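Local atomic coordinates of soluble lytic transglycosylase B3 (Pseudomonas aeruginosa, PDB entry 5ANZ), a protein that probably cleaves the glycan strands of peptidoglycan as a lytic transglycosylase, taking part in turnover of the bacterial cell wall, and binds a calcium ion. Residues D53-Q58 with Q67-A72; A373-D378 with Q398-W403; G277-M282 with E299-L304; E84-Q89 with E166-E171. All blocks are in the same frame, centred on the assembly; numbering follows the deposited sequence.

Interaction 1 of 4, residues D53-Q58 with Q67-A72; sequences DAFRQQ and QTFDRA
Arg56 runs its side chain across one face of the Phe69 ring and ends in a salt bridge with Asp70. CG of Arg56 lies 3.6 Å from the centroid of the Phe69 ring, 15° off the ring normal, a CH-pi contact, and CB of Arg56 is 3.5 Å from Phe69 CZ. Past the ring the guanidinium grips the carboxylate side-on: Arg56 NE donates to Asp70 OD1 at 3.0 Å and Arg56 NH2 to Asp70 OD2 at 3.0 Å, with a weak third bond from NH2 to OD1. The two planar groups are only 7° apart; OD1 is met through its syn lone pair, OD2 on the syn side but somewhat out of the carboxylate plane. The reach comes from a chain extended from CG to NE, with CG anti to the backbone N (chi1 -174°). At the rim of the Phe69 ring, close to its plane, sits Phe55, whose CD2 is 3.7 Å from Phe69 CE2. Further out, Phe55 meets Trp51 and rests on Leu177 of helix 170-186, while Phe69 stacks with Phe73. Segments 53-58 and 67-72 run roughly antiparallel, their axes 11.2 Å apart at closest. Joined by a short connection, their helices form a helical hairpin within the transglycosylase region, aromatic inside and salt-bridged at its outer margin.

Interaction 2 of 4, residues A373-D378 with Q398-W403; sequences AARGHD and QQEFGW
Glu400 divides its carboxylate between two cationic or potentially cationic partners, His377 and Arg375. NE2 of His377 donates to Glu400 OE1 at 2.6 Å in an almost straight bond, with an N-H...O angle of 177°. The oxygen lies in the imidazole plane and is approached nearly along its own C-O direction, while ring and carboxylate planes stand 77° apart. The other oxygen, Glu400 OE2, forms a salt bridge with Arg375 NH2 at 2.8 Å; here the guanidinium is inclined to the carboxylate. Glu400 spans the gap because its chain is extended, with CG anti to the backbone N (chi1 -175°), whereas Arg375 bends at chi3 to bring its head round. The CE1-CZ edge of Phe401 lies over one face of that guanidinium, the planes well inclined, with Phe401 CE1 3.8 Å from Arg375 NH2; the ring also makes a cation-pi contact with Arg416 in helix 411-417. Both helices end here in Schellman motifs, whose C-prime residues are Gly376 and Gly402. Glu400 thus ties the turn after helix 362-374 to the last turn of helix 388-401 in the putative peptidoglycan-binding domain. Its carboxylate may favour the imidazolium form of His377, partly countered by Arg375, which would tend to keep Glu400 ionised.

Interaction 3 of 4, residues G277-M282 with E299-L304; sequences GEWQGM and EQASLL
Trp279 supplies both the polar and the apolar part of this contact with strand 300-304. The polar part is one hydrogen bond: Trp279 NE1 donates to the backbone O of Ala301 at 2.9 Å, with an N-H...O angle of 153°. The acceptor lies near the indole plane, but the donor stands well above the carbonyl plane, 63° out of it, so the indole comes at the peptide from over its flat side. The apolar part flanks that bond. CD1 of Trp279 is 4.2 Å from the methyl CB of Ala301, and at the six-membered ring Trp279 CH2 comes within 3.9 Å of Leu303 CB. Between them Trp279 CZ2 passes Leu303 N at 3.9 Å, laying the indole along the backbone from Ala301 to Leu303. CG anti to the carbonyl carbon (chi1 -71°) carries the ring from the short helix 276-280 toward the strand. Around the contact, Trp279 also touches Leu315 on strand 313-316 and Lys274 on strand 274-275, and Ser302 OG is hydrogen-bonded to the backbone oxygens of Leu270 and Ile272. The helix is thereby packed against the five-stranded antiparallel sheet. Burying the indole brings its one polar hydrogen inside, and the Ala301 carbonyl satisfies it while the carbon rim makes van der Waals contacts.

Interaction 4 of 4, residues E84-Q89 with E166-E171; sequences EADRSQ and EGRRPE
Asp86 points its carboxylate at the backbone of the loop 167-169, and Arg168 stretches obliquely past it. OD2 of Asp86 accepts the backbone N-H of Arg168 at 2.9 Å, at 155°, met on the syn side and somewhat out of the carboxylate plane. The same oxygen of Asp86 lies 3.5 Å from Arg168 CG and 3.6 Å from Gly167 CA, so loop carbons lie against it. OD1 of Asp86 takes a hydrogen bond from a water at 2.9 Å, and that water accepts the backbone N-H of Arg169 at 2.7 Å. Asp86 makes both reaches with CG anti to the backbone N (chi1 179°). Arg168 extends from CG to NE back over helix 80-87, its guanidinium inclined to the carboxylate. There it meets the extended Arg87, the two guanidinium planes 16° apart and NH1 of Arg87 3.3 Å from NH2 of Arg168. These are two donors of like charge. Trp198 packs on Asp86. Through this carboxylate-to-backbone bond and its water bridge, the last turn of helix 80-87 is pinned to the loop leading into helix 170-186, whose N-cap position is Arg169, at the surface of the helical transglycosylase region.

How the interactions relate
Along the chain, interaction 1 comes first, followed by interactions 4, 3 and 2. Interactions 1, 3 and 4 fall in the transglycosylase SLT range, interaction 2 in the putative peptidoglycan-binding range. Interactions 1 and 4 are neighbours, centres about 22 Å apart: helices 66-73 and 80-87 are consecutive, and helix 170-186 meets Phe55 in the first and begins in the second. Interaction 3, on the five-stranded sheet, lies across the chain's centre from both, about 53 Å and 40 Å away between centres. Interaction 2 is about 28 Å from interaction 3, centre to centre. None touch, so each fastens a separate part of a multidomain protein, away from the calcium site.

Interaction 1 of 4, residues D53-Q58 with Q67-A72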
loop_
_atom_site.group_PDB
_atom_site.type_symbol
_atom_site.label_atom_id
_atom_site.label_comp_id
_atom_site.label_asym_id
_atom_site.label_seq_id
_atom_site.Cartn_x
_atom_site.Cartn_y
_atom_site.Cartn_z
ATOM N N ASP A 53 11.657 31.829 -1.182
ATOM C CA ASP A 53 12.423 32.676 -0.281
ATOM C C ASP A 53 11.771 32.694 1.091
ATOM O O ASP A 53 12.460 32.734 2.109
ATOM C CB ASP A 53 12.553 34.092 -0.840
ATOM C CG ASP A 53 13.393 34.140 -2.100
ATOM O OD1 ASP A 53 14.194 33.203 -2.319
ATOM O OD2 ASP A 53 13.252 35.109 -2.872
ATOM N N ALA A 54 10.441 32.646 1.110
ATOM C CA ALA A 54 9.702 32.611 2.366
ATOM C C ALA A 54 9.895 31.260 3.049
ATOM O O ALA A 54 10.062 31.198 4.269
ATOM C CB ALA A 54 8.219 32.891 2.131
ATOM N N PHE A 55 9.886 30.183 2.267
ATOM C CA PHE A 55 10.120 28.860 2.836
ATOM C C PHE A 55 11.558 28.725 3.338
ATOM O O PHE A 55 11.818 28.014 4.302
ATOM C CB PHE A 55 9.820 27.747 1.828
ATOM C CG PHE A 55 10.161 26.374 2.341
ATOM C CD1 PHE A 55 9.443 25.810 3.391
ATOM C CD2 PHE A 55 11.211 25.661 1.799
ATOM C CE1 PHE A 55 9.765 24.547 3.875
ATOM C CE2 PHE A 55 11.538 24.400 2.278
ATOM C CZ PHE A 55 10.810 23.847 3.326
ATOM N N ARG A 56 12.492 29.416 2.689
ATOM C CA ARG A 56 13.892 29.331 3.086
ATOM C C ARG A 56 14.044 29.812 4.530
ATOM O O ARG A 56 14.864 29.287 5.286
ATOM C CB ARG A 56 14.777 30.151 2.137
ATOM C CG ARG A 56 16.290 30.025 2.363
ATOM C CD ARG A 56 17.046 30.855 1.314
ATOM N NE ARG A 56 18.474 30.548 1.216
ATOM C CZ ARG A 56 19.430 31.255 1.812
ATOM N NH1 ARG A 56 19.111 32.298 2.561
ATOM N NH2 ARG A 56 20.708 30.920 1.667
ATOM N N GLN A 57 13.240 30.801 4.909
ATOM C CA GLN A 57 13.217 31.267 6.289
ATOM C C GLN A 57 12.775 30.154 7.240
ATOM O O GLN A 57 13.357 29.978 8.308
ATOM C CB GLN A 57 12.306 32.487 6.432
ATOM C CG GLN A 57 12.875 33.746 5.804
ATOM C CD GLN A 57 14.192 34.166 6.443
ATOM O OE1 GLN A 57 14.443 33.885 7.616
ATOM N NE2 GLN A 57 15.041 34.836 5.670
ATOM N N GLN A 58 11.763 29.387 6.846
ATOM C CA GLN A 58 11.270 28.307 7.695
ATOM C C GLN A 58 12.273 27.163 7.784
ATOM O O GLN A 58 12.396 26.517 8.824
ATOM C CB GLN A 58 9.927 27.789 7.173
ATOM C CG GLN A 58 8.824 28.828 7.217
ATOM C CD GLN A 58 7.559 28.359 6.544
ATOM O OE1 GLN A 58 7.593 27.813 5.442
ATOM N NE2 GLN A 58 6.427 28.566 7.206
ATOM N N GLN A 67 24.017 26.523 2.726
ATOM C CA GLN A 67 24.622 25.775 1.631
ATOM C C GLN A 67 23.716 24.633 1.196
ATOM O O GLN A 67 23.528 24.401 0.001
ATOM C CB GLN A 67 25.993 25.222 2.023
ATOM C CG GLN A 67 26.672 24.443 0.898
ATOM C CD GLN A 67 27.938 23.727 1.341
ATOM O OE1 GLN A 67 29.046 24.246 1.190
ATOM N NE2 GLN A 67 27.779 22.526 1.887
ATOM N N THR A 68 23.148 23.928 2.170
ATOM C CA THR A 68 22.280 22.785 1.879
ATOM C C THR A 68 21.037 23.211 1.111
ATOM O O THR A 68 20.658 22.589 0.110
ATOM C CB THR A 68 21.845 22.068 3.170
ATOM O OG1 THR A 68 22.999 21.549 3.837
ATOM C CG2 THR A 68 20.867 20.915 2.862
ATOM N N PHE A 69 20.394 24.269 1.591
ATOM C CA PHE A 69 19.175 24.759 0.969
ATOM C C PHE A 69 19.435 25.213 -0.471
ATOM O O PHE A 69 18.724 24.812 -1.395
ATOM C CB PHE A 69 18.581 25.913 1.789
ATOM C CG PHE A 69 17.233 26.356 1.310
ATOM C CD1 PHE A 69 17.113 27.223 0.233
ATOM C CD2 PHE A 69 16.078 25.886 1.918
ATOM C CE1 PHE A 69 15.869 27.615 -0.222
ATOM C CE2 PHE A 69 14.831 26.281 1.471
ATOM C CZ PHE A 69 14.726 27.150 0.398
ATOM N N ASP A 70 20.457 26.049 -0.658
ATOM C CA ASP A 70 20.737 26.595 -1.979
ATOM C C ASP A 70 21.184 25.504 -2.952
ATOM O O ASP A 70 20.810 25.516 -4.123
ATOM C CB ASP A 70 21.791 27.700 -1.882
ATOM C CG ASP A 70 21.325 28.872 -1.024
ATOM O OD1 ASP A 70 20.097 29.027 -0.828
ATOM O OD2 ASP A 70 22.186 29.638 -0.542
ATOM N N ARG A 71 21.973 24.559 -2.455
ATOM C CA ARG A 71 22.390 23.398 -3.240
ATOM C C ARG A 71 21.168 22.593 -3.693
ATOM O O ARG A 71 21.054 22.175 -4.848
ATOM C CB ARG A 71 23.326 22.527 -2.403
ATOM C CG ARG A 71 23.996 21.384 -3.129
ATOM C CD ARG A 71 24.618 20.441 -2.108
ATOM N NE ARG A 71 25.426 19.382 -2.708
ATOM C CZ ARG A 71 25.161 18.081 -2.603
ATOM N NH1 ARG A 71 24.102 17.663 -1.915
ATOM N NH2 ARG A 71 25.965 17.194 -3.177
ATOM N N ALA A 72 20.248 22.399 -2.761
ATOM C CA ALA A 72 19.044 21.614 -3.001
ATOM C C ALA A 72 18.084 22.284 -3.986
ATOM O O ALA A 72 17.380 21.606 -4.737
ATOM C CB ALA A 72 18.335 21.352 -1.683
#

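Interaction 2 of 4, residues A373-D378 with Q398-W403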
loop_
_atom_site.group_PDB
_atom_site.type_symbol
_atom_site.label_atom_id
_atom_site.label_comp_id
_atom_site.label_asym_id
_atom_site.label_seq_id
_atom_site.Cartn_x
_atom_site.Cartn_y
_atom_site.Cartn_z
ATOM N N ALA A 373 -28.223 6.838 -0.143
ATOM C CA ALA A 373 -28.774 7.810 0.794
ATOM C C ALA A 373 -30.230 8.089 0.450
ATOM O O ALA A 373 -31.071 8.270 1.336
ATOM C CB ALA A 373 -27.958 9.095 0.780
ATOM N N ALA A 374 -30.532 8.095 -0.843
ATOM C CA ALA A 374 -31.890 8.388 -1.305
ATOM C C ALA A 374 -32.895 7.311 -0.913
ATOM O O ALA A 374 -34.090 7.576 -0.811
ATOM C CB ALA A 374 -31.896 8.579 -2.810
ATOM N N ARG A 375 -32.411 6.091 -0.703
ATOM C CA ARG A 375 -33.290 5.009 -0.274
ATOM C C ARG A 375 -33.230 4.805 1.235
ATOM O O ARG A 375 -33.793 3.845 1.765
ATOM C CB ARG A 375 -32.926 3.713 -0.998
ATOM C CG ARG A 375 -33.246 3.739 -2.484
ATOM C CD ARG A 375 -32.925 2.404 -3.126
ATOM N NE ARG A 375 -33.540 1.293 -2.402
ATOM C CZ ARG A 375 -34.763 0.834 -2.644
ATOM N NH1 ARG A 375 -35.508 1.390 -3.591
ATOM N NH2 ARG A 375 -35.243 -0.180 -1.938
ATOM N N GLY A 376 -32.547 5.706 1.932
ATOM C CA GLY A 376 -32.488 5.639 3.381
ATOM C C GLY A 376 -31.394 4.740 3.932
ATOM O O GLY A 376 -31.430 4.359 5.101
ATOM N N HIS A 377 -30.420 4.387 3.098
ATOM C CA HIS A 377 -29.247 3.672 3.592
ATOM C C HIS A 377 -28.070 4.627 3.569
ATOM O O HIS A 377 -27.356 4.714 2.575
ATOM C CB HIS A 377 -28.964 2.422 2.758
ATOM C CG HIS A 377 -30.113 1.467 2.713
ATOM N ND1 HIS A 377 -30.584 0.822 3.841
ATOM C CD2 HIS A 377 -30.909 1.071 1.696
ATOM C CE1 HIS A 377 -31.605 0.057 3.511
ATOM N NE2 HIS A 377 -31.828 0.189 2.215
ATOM N N ASP A 378 -27.885 5.355 4.664
ATOM C CA ASP A 378 -26.900 6.425 4.708
ATOM C C ASP A 378 -25.477 5.888 4.630
ATOM O O ASP A 378 -25.069 5.096 5.476
ATOM C CB ASP A 378 -27.078 7.255 5.978
ATOM C CG ASP A 378 -25.928 8.211 6.216
ATOM O OD1 ASP A 378 -25.381 8.753 5.232
ATOM O OD2 ASP A 378 -25.569 8.416 7.394
ATOM N N GLN A 398 -28.229 -4.410 0.033
ATOM C CA GLN A 398 -28.192 -5.767 -0.506
ATOM C C GLN A 398 -29.222 -6.647 0.204
ATOM O O GLN A 398 -29.963 -7.400 -0.433
ATOM C CB GLN A 398 -26.782 -6.354 -0.386
ATOM C CG GLN A 398 -25.781 -5.673 -1.303
ATOM C CD GLN A 398 -24.351 -6.118 -1.053
ATOM O OE1 GLN A 398 -23.902 -6.194 0.092
ATOM N NE2 GLN A 398 -23.625 -6.409 -2.130
ATOM N N GLN A 399 -29.285 -6.529 1.526
ATOM C CA GLN A 399 -30.250 -7.292 2.311
ATOM C C GLN A 399 -31.685 -6.916 1.941
ATOM O O GLN A 399 -32.565 -7.775 1.900
ATOM C CB GLN A 399 -29.996 -7.083 3.807
ATOM C CG GLN A 399 -28.736 -7.796 4.291
ATOM C CD GLN A 399 -28.211 -7.270 5.616
ATOM O OE1 GLN A 399 -28.280 -6.074 5.896
ATOM N NE2 GLN A 399 -27.673 -8.168 6.435
ATOM N N GLU A 400 -31.918 -5.641 1.653
ATOM C CA GLU A 400 -33.245 -5.193 1.241
ATOM C C GLU A 400 -33.673 -5.873 -0.056
ATOM O O GLU A 400 -34.850 -6.203 -0.242
ATOM C CB GLU A 400 -33.277 -3.675 1.072
ATOM C CG GLU A 400 -34.671 -3.138 0.770
ATOM C CD GLU A 400 -34.733 -1.623 0.752
ATOM O OE1 GLU A 400 -33.667 -0.979 0.817
ATOM O OE2 GLU A 400 -35.853 -1.076 0.673
ATOM N N PHE A 401 -32.704 -6.079 -0.943
ATOM C CA PHE A 401 -32.935 -6.745 -2.219
ATOM C C PHE A 401 -32.896 -8.268 -2.085
ATOM O O PHE A 401 -33.265 -8.987 -3.013
ATOM C CB PHE A 401 -31.891 -6.294 -3.248
ATOM C CG PHE A 401 -31.972 -4.834 -3.607
ATOM C CD1 PHE A 401 -33.146 -4.118 -3.430
ATOM C CD2 PHE A 401 -30.861 -4.173 -4.127
ATOM C CE1 PHE A 401 -33.219 -2.769 -3.766
ATOM C CE2 PHE A 401 -30.929 -2.823 -4.468
ATOM C CZ PHE A 401 -32.108 -2.123 -4.285
ATOM N N GLY A 402 -32.442 -8.758 -0.934
ATOM C CA GLY A 402 -32.344 -10.189 -0.699
ATOM C C GLY A 402 -31.064 -10.792 -1.244
ATOM O O GLY A 402 -30.963 -12.009 -1.428
ATOM N N TRP A 403 -30.089 -9.929 -1.506
ATOM C CA TRP A 403 -28.793 -10.341 -2.029
ATOM C C TRP A 403 -27.825 -10.663 -0.898
ATOM O O TRP A 403 -27.991 -10.177 0.217
ATOM C CB TRP A 403 -28.183 -9.243 -2.895
ATOM C CG TRP A 403 -28.957 -8.853 -4.120
ATOM C CD1 TRP A 403 -30.169 -9.327 -4.525
ATOM C CD2 TRP A 403 -28.548 -7.901 -5.104
ATOM N NE1 TRP A 403 -30.543 -8.723 -5.704
ATOM C CE2 TRP A 403 -29.561 -7.844 -6.080
ATOM C CE3 TRP A 403 -27.419 -7.088 -5.254
ATOM C CZ2 TRP A 403 -29.482 -7.005 -7.190
ATOM C CZ3 TRP A 403 -27.341 -6.258 -6.359
ATOM C CH2 TRP A 403 -28.367 -6.223 -7.313
#

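Interaction 3 of 4, residues G277-M282 with E299-L304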
loop_
_atom_site.group_PDB
_atom_site.type_symbol
_atom_site.label_atom_id
_atom_site.label_comp_id
_atom_site.label_asym_id
_atom_site.label_seq_id
_atom_site.Cartn_x
_atom_site.Cartn_y
_atom_site.Cartn_z
ATOM N N GLY A 277 -9.554 -20.569 15.069
ATOM C CA GLY A 277 -10.392 -21.615 15.622
ATOM C C GLY A 277 -11.865 -21.262 15.540
ATOM O O GLY A 277 -12.706 -22.118 15.258
ATOM N N GLU A 278 -12.177 -19.992 15.783
ATOM C CA GLU A 278 -13.553 -19.529 15.712
ATOM C C GLU A 278 -14.052 -19.501 14.266
ATOM O O GLU A 278 -15.199 -19.856 14.001
ATOM C CB GLU A 278 -13.692 -18.149 16.355
ATOM C CG GLU A 278 -15.083 -17.543 16.227
ATOM C CD GLU A 278 -15.296 -16.347 17.139
ATOM O OE1 GLU A 278 -14.373 -16.016 17.910
ATOM O OE2 GLU A 278 -16.392 -15.744 17.087
ATOM N N TRP A 279 -13.201 -19.087 13.328
ATOM C CA TRP A 279 -13.583 -19.136 11.916
ATOM C C TRP A 279 -13.881 -20.569 11.453
ATOM O O TRP A 279 -14.800 -20.800 10.670
ATOM C CB TRP A 279 -12.491 -18.542 11.025
ATOM C CG TRP A 279 -12.305 -17.044 11.110
ATOM C CD1 TRP A 279 -11.216 -16.383 11.603
ATOM C CD2 TRP A 279 -13.217 -16.035 10.666
ATOM N NE1 TRP A 279 -11.395 -15.026 11.495
ATOM C CE2 TRP A 279 -12.615 -14.785 10.926
ATOM C CE3 TRP A 279 -14.487 -16.066 10.077
ATOM C CZ2 TRP A 279 -13.232 -13.579 10.609
ATOM C CZ3 TRP A 279 -15.108 -14.865 9.771
ATOM C CH2 TRP A 279 -14.476 -13.632 10.042
ATOM N N GLN A 280 -13.086 -21.522 11.922
ATOM C CA GLN A 280 -13.225 -22.907 11.482
ATOM C C GLN A 280 -14.514 -23.523 12.013
ATOM O O GLN A 280 -15.204 -24.273 11.311
ATOM C CB GLN A 280 -12.022 -23.739 11.931
ATOM C CG GLN A 280 -12.094 -25.202 11.514
ATOM C CD GLN A 280 -10.987 -26.043 12.126
ATOM O OE1 GLN A 280 -9.980 -25.517 12.601
ATOM N NE2 GLN A 280 -11.172 -27.359 12.120
ATOM N N GLY A 281 -14.843 -23.194 13.257
ATOM C CA GLY A 281 -16.050 -23.704 13.875
ATOM C C GLY A 281 -17.257 -22.956 13.356
ATOM O O GLY A 281 -18.374 -23.158 13.822
ATOM N N MET A 282 -17.021 -22.087 12.382
ATOM C CA MET A 282 -18.070 -21.267 11.799
ATOM C C MET A 282 -18.401 -21.711 10.374
ATOM O O MET A 282 -19.273 -21.132 9.719
ATOM C CB MET A 282 -17.635 -19.800 11.798
ATOM C CG MET A 282 -18.748 -18.803 12.028
ATOM S SD MET A 282 -18.122 -17.110 11.966
ATOM C CE MET A 282 -19.415 -16.264 12.877
ATOM N N GLU A 299 -4.625 -17.522 16.607
ATOM C CA GLU A 299 -4.277 -16.283 15.912
ATOM C C GLU A 299 -5.493 -15.520 15.392
ATOM O O GLU A 299 -6.403 -16.107 14.794
ATOM C CB GLU A 299 -3.331 -16.573 14.740
ATOM C CG GLU A 299 -1.916 -16.898 15.156
ATOM C CD GLU A 299 -1.258 -15.744 15.886
ATOM O OE1 GLU A 299 -1.541 -14.572 15.542
ATOM O OE2 GLU A 299 -0.469 -16.005 16.812
ATOM N N GLN A 300 -5.488 -14.205 15.590
ATOM C CA GLN A 300 -6.596 -13.372 15.150
ATOM C C GLN A 300 -6.543 -13.165 13.647
ATOM O O GLN A 300 -5.486 -12.877 13.081
ATOM C CB GLN A 300 -6.578 -12.020 15.860
ATOM C CG GLN A 300 -6.801 -12.104 17.354
ATOM C CD GLN A 300 -8.226 -12.461 17.708
ATOM O OE1 GLN A 300 -9.160 -12.101 16.997
ATOM N NE2 GLN A 300 -8.400 -13.176 18.811
ATOM N N ALA A 301 -7.685 -13.315 12.991
ATOM C CA ALA A 301 -7.718 -13.125 11.541
ATOM C C ALA A 301 -8.998 -12.434 11.096
ATOM O O ALA A 301 -10.019 -12.514 11.772
ATOM C CB ALA A 301 -7.558 -14.474 10.830
ATOM N N SER A 302 -8.932 -11.767 9.949
ATOM C CA SER A 302 -10.080 -11.127 9.315
ATOM C C SER A 302 -10.348 -11.785 7.974
ATOM O O SER A 302 -9.426 -12.323 7.354
ATOM C CB SER A 302 -9.839 -9.629 9.102
ATOM O OG SER A 302 -9.604 -8.974 10.336
ATOM N N LEU A 303 -11.603 -11.721 7.536
ATOM C CA LEU A 303 -12.011 -12.258 6.237
ATOM C C LEU A 303 -11.949 -11.192 5.143
ATOM O O LEU A 303 -12.573 -10.129 5.255
ATOM C CB LEU A 303 -13.425 -12.834 6.325
ATOM C CG LEU A 303 -14.082 -13.200 4.995
ATOM C CD1 LEU A 303 -13.341 -14.344 4.343
ATOM C CD2 LEU A 303 -15.549 -13.565 5.227
ATOM N N LEU A 304 -11.177 -11.477 4.093
ATOM C CA LEU A 304 -11.068 -10.589 2.946
ATOM C C LEU A 304 -11.725 -11.185 1.692
ATOM O O LEU A 304 -11.425 -12.318 1.302
ATOM C CB LEU A 304 -9.595 -10.286 2.674
ATOM C CG LEU A 304 -9.207 -9.372 1.515
ATOM C CD1 LEU A 304 -9.584 -7.924 1.785
ATOM C CD2 LEU A 304 -7.714 -9.504 1.277
#

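Interaction 4 of 4, residues E84-Q89 with E166-E171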
loop_
_atom_site.group_PDB
_atom_site.type_symbol
_atom_site.label_atom_id
_atom_site.label_comp_id
_atom_site.label_asym_id
_atom_site.label_seq_id
_atom_site.Cartn_x
_atom_site.Cartn_y
_atom_site.Cartn_z
ATOM N N GLU A 84 -0.155 17.778 -11.946
ATOM C CA GLU A 84 -1.140 16.942 -12.629
ATOM C C GLU A 84 -1.400 15.638 -11.879
ATOM O O GLU A 84 -2.559 15.254 -11.709
ATOM C CB GLU A 84 -0.690 16.647 -14.063
ATOM C CG GLU A 84 -1.561 15.633 -14.796
ATOM C CD GLU A 84 -3.050 15.956 -14.730
ATOM O OE1 GLU A 84 -3.407 17.149 -14.616
ATOM O OE2 GLU A 84 -3.864 15.011 -14.790
ATOM N N ALA A 85 -0.337 14.964 -11.429
ATOM C CA ALA A 85 -0.500 13.724 -10.662
ATOM C C ALA A 85 -1.284 13.968 -9.369
ATOM O O ALA A 85 -2.079 13.135 -8.939
ATOM C CB ALA A 85 0.861 13.091 -10.345
ATOM N N ASP A 86 -1.044 15.116 -8.752
ATOM C CA ASP A 86 -1.696 15.505 -7.506
ATOM C C ASP A 86 -3.179 15.823 -7.720
ATOM O O ASP A 86 -4.000 15.659 -6.819
ATOM C CB ASP A 86 -0.947 16.706 -6.914
ATOM C CG ASP A 86 -1.562 17.220 -5.624
ATOM O OD1 ASP A 86 -1.484 16.515 -4.595
ATOM O OD2 ASP A 86 -2.088 18.356 -5.637
ATOM N N ARG A 87 -3.514 16.263 -8.931
ATOM C CA ARG A 87 -4.879 16.639 -9.289
ATOM C C ARG A 87 -5.646 15.443 -9.845
ATOM O O ARG A 87 -6.882 15.402 -9.821
ATOM C CB ARG A 87 -4.838 17.785 -10.307
ATOM C CG ARG A 87 -6.185 18.258 -10.839
ATOM C CD ARG A 87 -5.982 19.542 -11.635
ATOM N NE ARG A 87 -7.130 19.909 -12.462
ATOM C CZ ARG A 87 -8.114 20.702 -12.061
ATOM N NH1 ARG A 87 -8.103 21.202 -10.833
ATOM N NH2 ARG A 87 -9.114 20.991 -12.886
ATOM N N SER A 88 -4.901 14.457 -10.325
ATOM C CA SER A 88 -5.476 13.310 -11.013
ATOM C C SER A 88 -6.511 12.570 -10.168
ATOM O O SER A 88 -6.204 12.051 -9.096
ATOM C CB SER A 88 -4.368 12.348 -11.438
ATOM O OG SER A 88 -4.906 11.206 -12.078
ATOM N N GLN A 89 -7.743 12.544 -10.666
ATOM C CA GLN A 89 -8.813 11.748 -10.071
ATOM C C GLN A 89 -9.339 10.769 -11.114
ATOM O O GLN A 89 -10.322 11.059 -11.797
ATOM C CB GLN A 89 -9.928 12.641 -9.560
ATOM N N GLU A 166 1.931 24.752 -4.772
ATOM C CA GLU A 166 0.615 24.779 -5.407
ATOM C C GLU A 166 -0.135 23.448 -5.370
ATOM O O GLU A 166 -1.035 23.225 -6.172
ATOM C CB GLU A 166 0.760 25.241 -6.857
ATOM C CG GLU A 166 1.761 24.430 -7.665
ATOM C CD GLU A 166 1.948 24.962 -9.075
ATOM O OE1 GLU A 166 0.977 25.500 -9.648
ATOM O OE2 GLU A 166 3.071 24.844 -9.612
ATOM N N GLY A 167 0.234 22.569 -4.442
ATOM C CA GLY A 167 -0.420 21.277 -4.310
ATOM C C GLY A 167 -1.695 21.328 -3.489
ATOM O O GLY A 167 -1.990 22.328 -2.839
ATOM N N ARG A 168 -2.456 20.241 -3.521
ATOM C CA ARG A 168 -3.715 20.170 -2.781
ATOM C C ARG A 168 -3.476 19.862 -1.306
ATOM O O ARG A 168 -4.344 20.107 -0.461
ATOM C CB ARG A 168 -4.641 19.107 -3.384
ATOM C CG ARG A 168 -5.231 19.479 -4.728
ATOM C CD ARG A 168 -6.278 18.468 -5.157
ATOM N NE ARG A 168 -6.909 18.843 -6.419
ATOM C CZ ARG A 168 -7.880 19.744 -6.530
ATOM N NH1 ARG A 168 -8.333 20.373 -5.454
ATOM N NH2 ARG A 168 -8.396 20.021 -7.722
ATOM N N ARG A 169 -2.303 19.312 -1.005
ATOM C CA ARG A 169 -1.964 18.927 0.360
ATOM C C ARG A 169 -0.642 19.561 0.800
ATOM O O ARG A 169 0.365 18.865 0.956
ATOM C CB ARG A 169 -1.891 17.405 0.482
ATOM C CG ARG A 169 -3.247 16.712 0.548
ATOM C CD ARG A 169 -3.416 15.694 -0.570
ATOM N NE ARG A 169 -4.361 14.641 -0.207
ATOM C CZ ARG A 169 -5.666 14.829 -0.032
ATOM N NH1 ARG A 169 -6.190 16.039 -0.177
ATOM N NH2 ARG A 169 -6.448 13.809 0.298
ATOM N N PRO A 170 -0.649 20.885 1.014
ATOM C CA PRO A 170 0.548 21.672 1.353
ATOM C C PRO A 170 1.137 21.371 2.736
ATOM O O PRO A 170 2.351 21.503 2.910
ATOM C CB PRO A 170 0.045 23.123 1.281
ATOM C CG PRO A 170 -1.437 23.023 1.471
ATOM C CD PRO A 170 -1.826 21.741 0.801
ATOM N N GLU A 171 0.306 20.973 3.693
ATOM C CA GLU A 171 0.787 20.601 5.023
ATOM C C GLU A 171 1.721 19.399 4.938
ATOM O O GLU A 171 2.835 19.417 5.477
ATOM C CB GLU A 171 -0.385 20.290 5.955
ATOM C CG GLU A 171 -1.225 21.501 6.318
ATOM C CD GLU A 171 -0.525 22.417 7.300
ATOM O OE1 GLU A 171 -0.464 22.064 8.495
ATOM O OE2 GLU A 171 -0.039 23.490 6.877
HETATM O O HOH W 1 -0.341 18.293 -2.597
#